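PDB 5WA4: pyridine synthase TbtD from Thermobispora bispora, which probably forms the central pyridine ring of the thiopeptide antibiotic thiomuracin by a formal [4+2] aza-cycloaddition, and binds the leader peptide of its substrate. Local coordinates for residues Asp24-Gly29 with Ser150-Leu155; Leu47-Arg52 with Glu106-Asp111; Glu225-Val230 with Asp344-Val349. All blocks are in the same frame, centred on the assembly; numbering follows the deposited sequence.

Interaction 1: Asp24-Gly29 with Ser150-Leu155; sequences DLILDG and SVYHAL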
loop_
_atom_site.group_PDB
_atom_site.type_symbol
_atom_site.label_atom_id
_atom_site.label_comp_id
_atom_site.label_asym_id
_atom_site.label_seq_id
_atom_site.Cartn_x
_atom_site.Cartn_y
_atom_site.Cartn_z
ATOM N N ASP E 24 -14.859 0.608 45.129
ATOM C CA ASP E 24 -15.181 0.293 46.522
ATOM C C ASP E 24 -14.664 -1.076 46.900
ATOM O O ASP E 24 -14.161 -1.267 48.008
ATOM C CB ASP E 24 -16.697 0.360 46.784
ATOM C CG ASP E 24 -17.185 1.770 47.132
ATOM O OD1 ASP E 24 -16.453 2.533 47.821
ATOM O OD2 ASP E 24 -18.311 2.102 46.698
ATOM N N LEU E 25 -14.807 -2.029 45.985
ATOM C CA LEU E 25 -14.260 -3.366 46.191
ATOM C C LEU E 25 -12.757 -3.287 46.400
ATOM O O LEU E 25 -12.186 -4.044 47.186
ATOM C CB LEU E 25 -14.584 -4.277 45.006
ATOM C CG LEU E 25 -13.773 -5.570 44.841
ATOM C CD1 LEU E 25 -13.955 -6.531 45.997
ATOM C CD2 LEU E 25 -14.167 -6.243 43.555
ATOM N N ILE E 26 -12.127 -2.362 45.683
ATOM C CA ILE E 26 -10.693 -2.145 45.803
ATOM C C ILE E 26 -10.376 -1.748 47.238
ATOM O O ILE E 26 -9.645 -2.462 47.933
ATOM C CB ILE E 26 -10.188 -1.066 44.785
ATOM C CG1 ILE E 26 -10.024 -1.681 43.391
ATOM C CG2 ILE E 26 -8.868 -0.438 45.222
ATOM C CD1 ILE E 26 -9.781 -0.661 42.312
ATOM N N LEU E 27 -10.974 -0.649 47.693
ATOM C CA LEU E 27 -10.622 -0.043 48.972
ATOM C C LEU E 27 -11.131 -0.787 50.210
ATOM O O LEU E 27 -10.483 -0.747 51.251
ATOM C CB LEU E 27 -11.141 1.391 49.009
ATOM C CG LEU E 27 -10.613 2.294 47.902
ATOM C CD1 LEU E 27 -11.193 3.700 48.008
ATOM C CD2 LEU E 27 -9.109 2.319 47.975
ATOM N N ASP E 28 -12.286 -1.441 50.108
ATOM C CA ASP E 28 -12.980 -1.977 51.290
ATOM C C ASP E 28 -12.877 -3.489 51.403
ATOM O O ASP E 28 -13.140 -4.064 52.459
ATOM C CB ASP E 28 -14.468 -1.590 51.277
ATOM C CG ASP E 28 -14.696 -0.085 51.376
ATOM O OD1 ASP E 28 -13.735 0.656 51.693
ATOM O OD2 ASP E 28 -15.854 0.351 51.148
ATOM N N GLY E 29 -12.523 -4.135 50.300
ATOM C CA GLY E 29 -12.355 -5.574 50.294
ATOM C C GLY E 29 -10.930 -5.988 49.985
ATOM O O GLY E 29 -10.347 -6.794 50.708
ATOM N N SER E 150 -0.302 4.211 45.275
ATOM C CA SER E 150 -0.679 5.365 44.469
ATOM C C SER E 150 -2.098 5.183 43.937
ATOM O O SER E 150 -2.778 6.161 43.573
ATOM C CB SER E 150 0.304 5.587 43.314
ATOM O OG SER E 150 1.371 6.413 43.722
ATOM N N VAL E 151 -2.537 3.927 43.893
ATOM C CA VAL E 151 -3.891 3.630 43.486
ATOM C C VAL E 151 -4.857 4.081 44.579
ATOM O O VAL E 151 -5.711 4.941 44.329
ATOM C CB VAL E 151 -4.075 2.157 43.184
ATOM C CG1 VAL E 151 -5.516 1.860 42.870
ATOM C CG2 VAL E 151 -3.218 1.784 42.001
ATOM N N TYR E 152 -4.700 3.519 45.781
ATOM C CA TYR E 152 -5.539 3.843 46.937
ATOM C C TYR E 152 -5.700 5.350 47.164
ATOM O O TYR E 152 -6.823 5.872 47.251
ATOM C CB TYR E 152 -4.966 3.213 48.190
ATOM C CG TYR E 152 -4.802 1.721 48.107
ATOM C CD1 TYR E 152 -5.790 0.931 47.551
ATOM C CD2 TYR E 152 -3.653 1.094 48.593
ATOM C CE1 TYR E 152 -5.645 -0.447 47.474
ATOM C CE2 TYR E 152 -3.504 -0.289 48.528
ATOM C CZ TYR E 152 -4.504 -1.047 47.963
ATOM O OH TYR E 152 -4.388 -2.408 47.885
ATOM N N HIS E 153 -4.565 6.035 47.245
ATOM C CA HIS E 153 -4.523 7.490 47.363
ATOM C C HIS E 153 -5.407 8.150 46.310
ATOM O O HIS E 153 -6.224 9.009 46.635
ATOM C CB HIS E 153 -3.081 7.981 47.237
ATOM C CG HIS E 153 -2.889 9.422 47.592
ATOM N ND1 HIS E 153 -3.020 10.442 46.670
ATOM C CD2 HIS E 153 -2.530 10.014 48.756
ATOM C CE1 HIS E 153 -2.760 11.598 47.254
ATOM N NE2 HIS E 153 -2.462 11.367 48.521
ATOM N N ALA E 154 -5.263 7.730 45.056
ATOM C CA ALA E 154 -6.066 8.280 43.971
ATOM C C ALA E 154 -7.552 7.924 44.118
ATOM O O ALA E 154 -8.426 8.764 43.876
ATOM C CB ALA E 154 -5.540 7.798 42.641
ATOM N N LEU E 155 -7.841 6.688 44.513
ATOM C CA LEU E 155 -9.226 6.261 44.615
ATOM C C LEU E 155 -9.876 6.934 45.811
ATOM O O LEU E 155 -11.026 7.341 45.728
ATOM C CB LEU E 155 -9.347 4.734 44.724
ATOM C CG LEU E 155 -8.907 4.010 43.438
ATOM C CD1 LEU E 155 -9.521 2.624 43.288
ATOM C CD2 LEU E 155 -9.192 4.847 42.195
#
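Ile26 and Leu27 of helix 22-35 meet Tyr152 and Leu155 of helix 135-159 in a buried contact made by apolar side chains. On the aliphatic side, Ile26 and Leu155 lie nearly perpendicular to each other, with CD1 of Ile26 3.4 Å from CD1 of Leu155. The CG2 branch of Ile26 leans on the same methyl, so that Leu155 CD1 rests against both arms of the isoleucine. Leu27 reaches the neighbouring part of Leu155: its CD1 is 3.9 Å from Leu155 CB. With CG of Leu27 anti to the carbonyl carbon (chi1 -59°), both of its methyls are carried to the facing helix, one onto Leu155 and the other onto Tyr152.

Both contacts with the tyrosine ring fall on its CD1 and CE1 atoms. Ile26 CG2 sits at the ring edge, in plane, 3.9 Å from Tyr152 CE1. Leu27 CD2 comes in obliquely, 3.6 Å from Tyr152 CD1, the two side chains lying antiparallel to one another. Arg31, one turn further along helix 22-35, makes a cation-pi contact with the same ring.

Charged groups flank this packing: Asp24 and Asp28 both form salt bridges with Arg159. The segment axes approach to 10.4 Å at a signed crossing angle of -112°, a steep helix-helix packing that joins a helix beside the antiparallel sheet to a long helix of the mainly helical part.

Interaction 2: Leu47-Arg52 with Glu106-Asp111; sequences LRHWRR and ELEGED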
loop_
_atom_site.group_PDB
_atom_site.type_symbol
_atom_site.label_atom_id
_atom_site.label_comp_id
_atom_site.label_asym_id
_atom_site.label_seq_id
_atom_site.Cartn_x
_atom_site.Cartn_y
_atom_site.Cartn_z
ATOM N N LEU E 47 -5.455 -6.099 38.934
ATOM C CA LEU E 47 -5.848 -5.469 37.681
ATOM C C LEU E 47 -7.358 -5.610 37.392
ATOM O O LEU E 47 -7.993 -6.617 37.781
ATOM C CB LEU E 47 -5.064 -6.081 36.520
ATOM C CG LEU E 47 -3.539 -5.992 36.537
ATOM C CD1 LEU E 47 -2.961 -6.952 35.518
ATOM C CD2 LEU E 47 -3.068 -4.566 36.288
ATOM N N ARG E 48 -7.924 -4.624 36.692
ATOM C CA ARG E 48 -9.271 -4.779 36.143
ATOM C C ARG E 48 -9.225 -5.412 34.768
ATOM O O ARG E 48 -8.294 -5.166 34.004
ATOM C CB ARG E 48 -9.986 -3.440 36.034
ATOM C CG ARG E 48 -9.817 -2.572 37.225
ATOM C CD ARG E 48 -10.312 -1.207 36.934
ATOM N NE ARG E 48 -10.116 -0.328 38.080
ATOM C CZ ARG E 48 -11.007 0.569 38.495
ATOM N NH1 ARG E 48 -12.171 0.657 37.883
ATOM N NH2 ARG E 48 -10.745 1.364 39.532
ATOM N N HIS E 49 -10.239 -6.204 34.453
ATOM C CA HIS E 49 -10.424 -6.747 33.114
ATOM C C HIS E 49 -11.917 -7.056 32.820
ATOM O O HIS E 49 -12.718 -7.247 33.743
ATOM C CB HIS E 49 -9.593 -8.020 32.923
ATOM C CG HIS E 49 -9.339 -8.353 31.488
ATOM N ND1 HIS E 49 -10.156 -9.193 30.763
ATOM C CD2 HIS E 49 -8.370 -7.940 30.634
ATOM C CE1 HIS E 49 -9.698 -9.290 29.525
ATOM N NE2 HIS E 49 -8.613 -8.541 29.422
ATOM N N TRP E 50 -12.237 -7.154 31.524
ATOM C CA TRP E 50 -13.584 -7.282 30.987
ATOM C C TRP E 50 -14.089 -8.695 30.738
ATOM O O TRP E 50 -15.296 -8.914 30.647
ATOM C CB TRP E 50 -13.681 -6.526 29.660
ATOM C CG TRP E 50 -12.629 -6.892 28.641
ATOM C CD1 TRP E 50 -11.429 -6.277 28.459
ATOM C CD2 TRP E 50 -12.684 -7.956 27.662
ATOM N NE1 TRP E 50 -10.731 -6.878 27.444
ATOM C CE2 TRP E 50 -11.467 -7.905 26.938
ATOM C CE3 TRP E 50 -13.631 -8.934 27.337
ATOM C CZ2 TRP E 50 -11.178 -8.807 25.902
ATOM C CZ3 TRP E 50 -13.339 -9.824 26.304
ATOM C CH2 TRP E 50 -12.121 -9.751 25.600
ATOM N N ARG E 51 -13.183 -9.650 30.602
ATOM C CA ARG E 51 -13.565 -10.923 30.023
ATOM C C ARG E 51 -14.410 -11.760 30.963
ATOM O O ARG E 51 -14.050 -11.963 32.125
ATOM C CB ARG E 51 -12.322 -11.695 29.600
ATOM C CG ARG E 51 -12.568 -12.658 28.472
ATOM C CD ARG E 51 -11.374 -13.548 28.287
ATOM N NE ARG E 51 -11.514 -14.872 28.880
ATOM C CZ ARG E 51 -10.508 -15.516 29.450
ATOM N NH1 ARG E 51 -9.326 -14.922 29.510
ATOM N NH2 ARG E 51 -10.682 -16.731 29.970
ATOM N N ARG E 52 -15.533 -12.238 30.441
ATOM C CA ARG E 52 -16.508 -13.003 31.215
ATOM C C ARG E 52 -17.115 -12.169 32.339
ATOM O O ARG E 52 -17.548 -12.714 33.354
ATOM C CB ARG E 52 -15.864 -14.263 31.787
ATOM C CG ARG E 52 -15.204 -15.121 30.742
ATOM C CD ARG E 52 -15.479 -16.577 31.026
ATOM N NE ARG E 52 -14.977 -16.954 32.344
ATOM C CZ ARG E 52 -15.411 -18.011 33.020
ATOM N NH1 ARG E 52 -16.377 -18.776 32.491
ATOM N NH2 ARG E 52 -14.899 -18.287 34.223
ATOM N N GLU E 106 -9.904 -9.850 19.705
ATOM C CA GLU E 106 -9.068 -9.744 18.517
ATOM C C GLU E 106 -7.984 -8.695 18.725
ATOM O O GLU E 106 -6.816 -8.908 18.397
ATOM C CB GLU E 106 -9.924 -9.389 17.317
ATOM C CG GLU E 106 -9.202 -9.249 16.008
ATOM C CD GLU E 106 -10.136 -8.825 14.874
ATOM O OE1 GLU E 106 -11.346 -8.587 15.138
ATOM O OE2 GLU E 106 -9.650 -8.723 13.721
ATOM N N LEU E 107 -8.372 -7.571 19.306
ATOM C CA LEU E 107 -7.477 -6.441 19.516
ATOM C C LEU E 107 -6.384 -6.691 20.569
ATOM O O LEU E 107 -5.229 -6.343 20.352
ATOM C CB LEU E 107 -8.290 -5.220 19.912
ATOM C CG LEU E 107 -8.190 -3.984 19.031
ATOM C CD1 LEU E 107 -8.440 -4.377 17.585
ATOM C CD2 LEU E 107 -9.152 -2.865 19.530
ATOM N N GLU E 108 -6.749 -7.268 21.710
ATOM C CA GLU E 108 -5.798 -7.497 22.802
ATOM C C GLU E 108 -5.234 -8.908 22.747
ATOM O O GLU E 108 -4.503 -9.313 23.635
ATOM C CB GLU E 108 -6.452 -7.274 24.196
ATOM C CG GLU E 108 -7.387 -6.078 24.352
ATOM C CD GLU E 108 -7.830 -5.839 25.825
ATOM O OE1 GLU E 108 -7.674 -6.769 26.664
ATOM O OE2 GLU E 108 -8.344 -4.723 26.137
ATOM N N GLY E 109 -5.619 -9.661 21.724
ATOM C CA GLY E 109 -5.333 -11.087 21.646
ATOM C C GLY E 109 -5.567 -11.773 22.973
ATOM O O GLY E 109 -4.615 -11.984 23.713
ATOM N N GLU E 110 -6.813 -12.120 23.300
ATOM C CA GLU E 110 -7.078 -12.501 24.685
ATOM C C GLU E 110 -7.083 -13.996 24.967
ATOM O O GLU E 110 -6.384 -14.444 25.880
ATOM C CB GLU E 110 -8.395 -11.897 25.167
ATOM C CG GLU E 110 -8.871 -12.439 26.521
ATOM C CD GLU E 110 -7.939 -12.156 27.705
ATOM O OE1 GLU E 110 -6.978 -11.370 27.559
ATOM O OE2 GLU E 110 -8.174 -12.729 28.797
ATOM N N ASP E 111 -7.874 -14.750 24.220
ATOM C CA ASP E 111 -7.961 -16.215 24.399
ATOM C C ASP E 111 -8.685 -16.622 25.675
ATOM O O ASP E 111 -8.303 -16.247 26.785
ATOM C CB ASP E 111 -6.575 -16.880 24.403
ATOM C CG ASP E 111 -6.033 -17.105 23.022
ATOM O OD1 ASP E 111 -6.833 -17.181 22.067
ATOM O OD2 ASP E 111 -4.793 -17.182 22.893
#
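His49 and Arg51 both hold CG anti to the backbone N (chi1 -159° and -153°), which sends their side chains to the loop after helix 98-107, while Trp50 between them has CG wedged between its backbone N and carbonyl carbon. Glu110 bends at chi2 (63°) and lays its carboxylate beside Arg51.

Arg51 and Glu110 form a salt bridge, with Arg51 NH1 2.6 Å from Glu110 OE2, which stays in the guanidinium plane and is approached on its anti side. Asp111 O stands over one guanidinium face, 3.2 Å from Arg51 NH1 but too poorly angled for a hydrogen bond. Arg51 NE bonds instead to Pro113 O, so two points fix the turn of the group.

Glu108, extended beyond CG, serves the two rings. Trp50 NE1 donates to Glu108 OE1 over 3.2 Å, in the indole plane but from above the carboxylate. His49 NE2 adds a weak bond of 3.4 Å to the same Glu108 OE1. Trp50 and His49 lie partly over one another, and Arg51 N donates to His49 ND1 at 3.1 Å, helping to hold the imidazole.

Gly109, with positive phi, takes the chain out of helix 98-107 between the two glutamates. His101, Leu104 and Ala105 of that helix pack on Trp50, and the backbone of His49 is hydrogen-bonded to that of His55 in strand 55-62, so the contact joins the end of edge strand 44-49 and the loop after it to the turn that follows helix 98-107.

Interaction 3: Glu225-Val230 with Asp344-Val349; sequences ERLIAV and DAAADV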
loop_
_atom_site.group_PDB
_atom_site.type_symbol
_atom_site.label_atom_id
_atom_site.label_comp_id
_atom_site.label_asym_id
_atom_site.label_seq_id
_atom_site.Cartn_x
_atom_site.Cartn_y
_atom_site.Cartn_z
ATOM N N GLU E 225 -2.148 27.239 34.312
ATOM C CA GLU E 225 -1.527 27.526 35.595
ATOM C C GLU E 225 -1.478 26.289 36.508
ATOM O O GLU E 225 -0.645 26.230 37.426
ATOM C CB GLU E 225 -2.216 28.723 36.265
ATOM C CG GLU E 225 -1.706 30.053 35.678
ATOM C CD GLU E 225 -2.554 31.254 36.049
ATOM O OE1 GLU E 225 -3.679 31.059 36.559
ATOM O OE2 GLU E 225 -2.103 32.399 35.821
ATOM N N ARG E 226 -2.299 25.275 36.228
ATOM C CA ARG E 226 -2.084 23.989 36.889
ATOM C C ARG E 226 -0.903 23.211 36.259
ATOM O O ARG E 226 -0.206 22.467 36.946
ATOM C CB ARG E 226 -3.336 23.134 36.856
ATOM C CG ARG E 226 -3.248 22.025 37.854
ATOM C CD ARG E 226 -4.377 21.060 37.750
ATOM N NE ARG E 226 -4.250 20.047 38.792
ATOM C CZ ARG E 226 -4.616 20.230 40.058
ATOM N NH1 ARG E 226 -5.109 21.400 40.428
ATOM N NH2 ARG E 226 -4.491 19.252 40.953
ATOM N N LEU E 227 -0.671 23.398 34.964
ATOM C CA LEU E 227 0.422 22.715 34.295
ATOM C C LEU E 227 1.768 23.304 34.741
ATOM O O LEU E 227 2.703 22.569 35.035
ATOM C CB LEU E 227 0.258 22.787 32.774
ATOM C CG LEU E 227 1.412 22.283 31.901
ATOM C CD1 LEU E 227 0.845 21.521 30.732
ATOM C CD2 LEU E 227 2.275 23.417 31.393
ATOM N N ILE E 228 1.850 24.628 34.802
ATOM C CA ILE E 228 2.974 25.303 35.454
ATOM C C ILE E 228 3.196 24.794 36.891
ATOM O O ILE E 228 4.329 24.622 37.332
ATOM C CB ILE E 228 2.763 26.827 35.496
ATOM C CG1 ILE E 228 2.681 27.388 34.078
ATOM C CG2 ILE E 228 3.902 27.499 36.230
ATOM C CD1 ILE E 228 2.500 28.879 34.029
ATOM N N ALA E 229 2.109 24.537 37.611
ATOM C CA ALA E 229 2.210 24.084 38.992
ATOM C C ALA E 229 2.571 22.588 39.115
ATOM O O ALA E 229 3.273 22.196 40.057
ATOM C CB ALA E 229 0.905 24.384 39.734
ATOM N N VAL E 230 2.084 21.759 38.188
ATOM C CA VAL E 230 2.387 20.325 38.211
ATOM C C VAL E 230 3.833 20.087 37.806
ATOM O O VAL E 230 4.536 19.246 38.391
ATOM C CB VAL E 230 1.459 19.518 37.278
ATOM C CG1 VAL E 230 2.101 18.219 36.847
ATOM C CG2 VAL E 230 0.162 19.240 37.982
ATOM N N ASP E 344 -2.375 21.046 24.735
ATOM C CA ASP E 344 -2.838 22.431 24.549
ATOM C C ASP E 344 -2.214 23.356 25.611
ATOM O O ASP E 344 -1.682 24.401 25.278
ATOM C CB ASP E 344 -4.385 22.535 24.601
ATOM C CG ASP E 344 -5.056 22.269 23.249
ATOM O OD1 ASP E 344 -4.368 22.285 22.203
ATOM O OD2 ASP E 344 -6.290 22.053 23.234
ATOM N N ALA E 345 -2.289 22.957 26.880
ATOM C CA ALA E 345 -1.718 23.728 27.978
ATOM C C ALA E 345 -0.208 23.944 27.809
ATOM O O ALA E 345 0.280 25.074 27.917
ATOM C CB ALA E 345 -1.998 23.046 29.282
ATOM N N ALA E 346 0.524 22.862 27.536
ATOM C CA ALA E 346 1.962 22.952 27.308
ATOM C C ALA E 346 2.282 23.897 26.170
ATOM O O ALA E 346 3.179 24.707 26.280
ATOM C CB ALA E 346 2.543 21.588 27.026
ATOM N N ALA E 347 1.543 23.801 25.078
ATOM C CA ALA E 347 1.815 24.637 23.914
ATOM C C ALA E 347 1.702 26.117 24.278
ATOM O O ALA E 347 2.444 26.966 23.754
ATOM C CB ALA E 347 0.862 24.289 22.767
ATOM N N ASP E 348 0.787 26.427 25.191
ATOM C CA ASP E 348 0.618 27.813 25.593
ATOM C C ASP E 348 1.789 28.262 26.437
ATOM O O ASP E 348 2.487 29.209 26.079
ATOM C CB ASP E 348 -0.692 28.000 26.350
ATOM C CG ASP E 348 -1.785 28.553 25.463
ATOM O OD1 ASP E 348 -1.449 29.374 24.574
ATOM O OD2 ASP E 348 -2.962 28.144 25.631
ATOM N N VAL E 349 2.014 27.548 27.537
ATOM C CA VAL E 349 3.006 27.933 28.532
ATOM C C VAL E 349 4.397 28.052 27.955
ATOM O O VAL E 349 5.100 29.009 28.255
ATOM C CB VAL E 349 3.065 26.941 29.691
ATOM C CG1 VAL E 349 4.133 27.377 30.682
ATOM C CG2 VAL E 349 1.691 26.824 30.358
#
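Leu227 of helix 220-235 points into helix 332-352 and meets three of its residues. One methyl, Leu227 CD1, lies 3.5 Å from Ala345 CB and equally close to the backbone at Ala346 N, with the methyl of Ala346 a little further off. The other, Leu227 CD2, is 3.6 Å from Val349 CG2, where the leucine and valine overlap side by side, pointing opposite ways. The small alanines let the leucine come down to the helix backbone, while Val349, one turn on from Ala345, bounds it on the side of CD2. Ile228 completes the shell at a more exposed edge, where its CG1 packs 3.7 Å from Val349 CG1 and the two side chains cross at a slant.

Leu227 sets CG opposite its backbone N (chi1 172°), which carries both methyls into the interface. Val349 has CG1 anti to the backbone N (chi1 179°); its CG2 meets Leu227 and also Ile228, while CG1 meets Ile228. The side chains that meet are all apolar, with the segment axes 9.4 Å apart at closest approach and almost perpendicular, at a signed crossing angle of -84°.

Polar links of the same helices lie in the next shell. Arg226 makes a salt bridge to Asp170 of helix 164-178, Asp344 one to Arg192 of helix 184-201, and Asp348 bonds to the hydroxyl of Tyr216 and also to Arg220 of a neighbouring subunit. Val230 packs on helix 164-178, Ala345 on Tyr216 of helix 205-218, and Ala346 on Arg188 of helix 184-201, placing the crossing of helices 220-235 and 332-352 within a bundle of helices that borders another subunit.

In the fold
From the N terminus, helix 22-35 opens interaction 1, which is closed 121 residues later by helix 135-159. Strand 44-49 follows it and opens interaction 2, closed after helix 98-107, so interaction 2 nests inside the loop of interaction 1. The two touch through Arg48, whose NH2 packs against Ile26 and Leu155. Interaction 3 opens only after both have closed, on helix 220-235, and ends on the last helix, 332-352; its centre is about 35 Å from that of interaction 2 and about 29 Å from that of interaction 1. Interactions 1 and 2 tie elements round the antiparallel sheet, whereas interaction 3 joins two helices of the helical part, across the chain's centre from interaction 2.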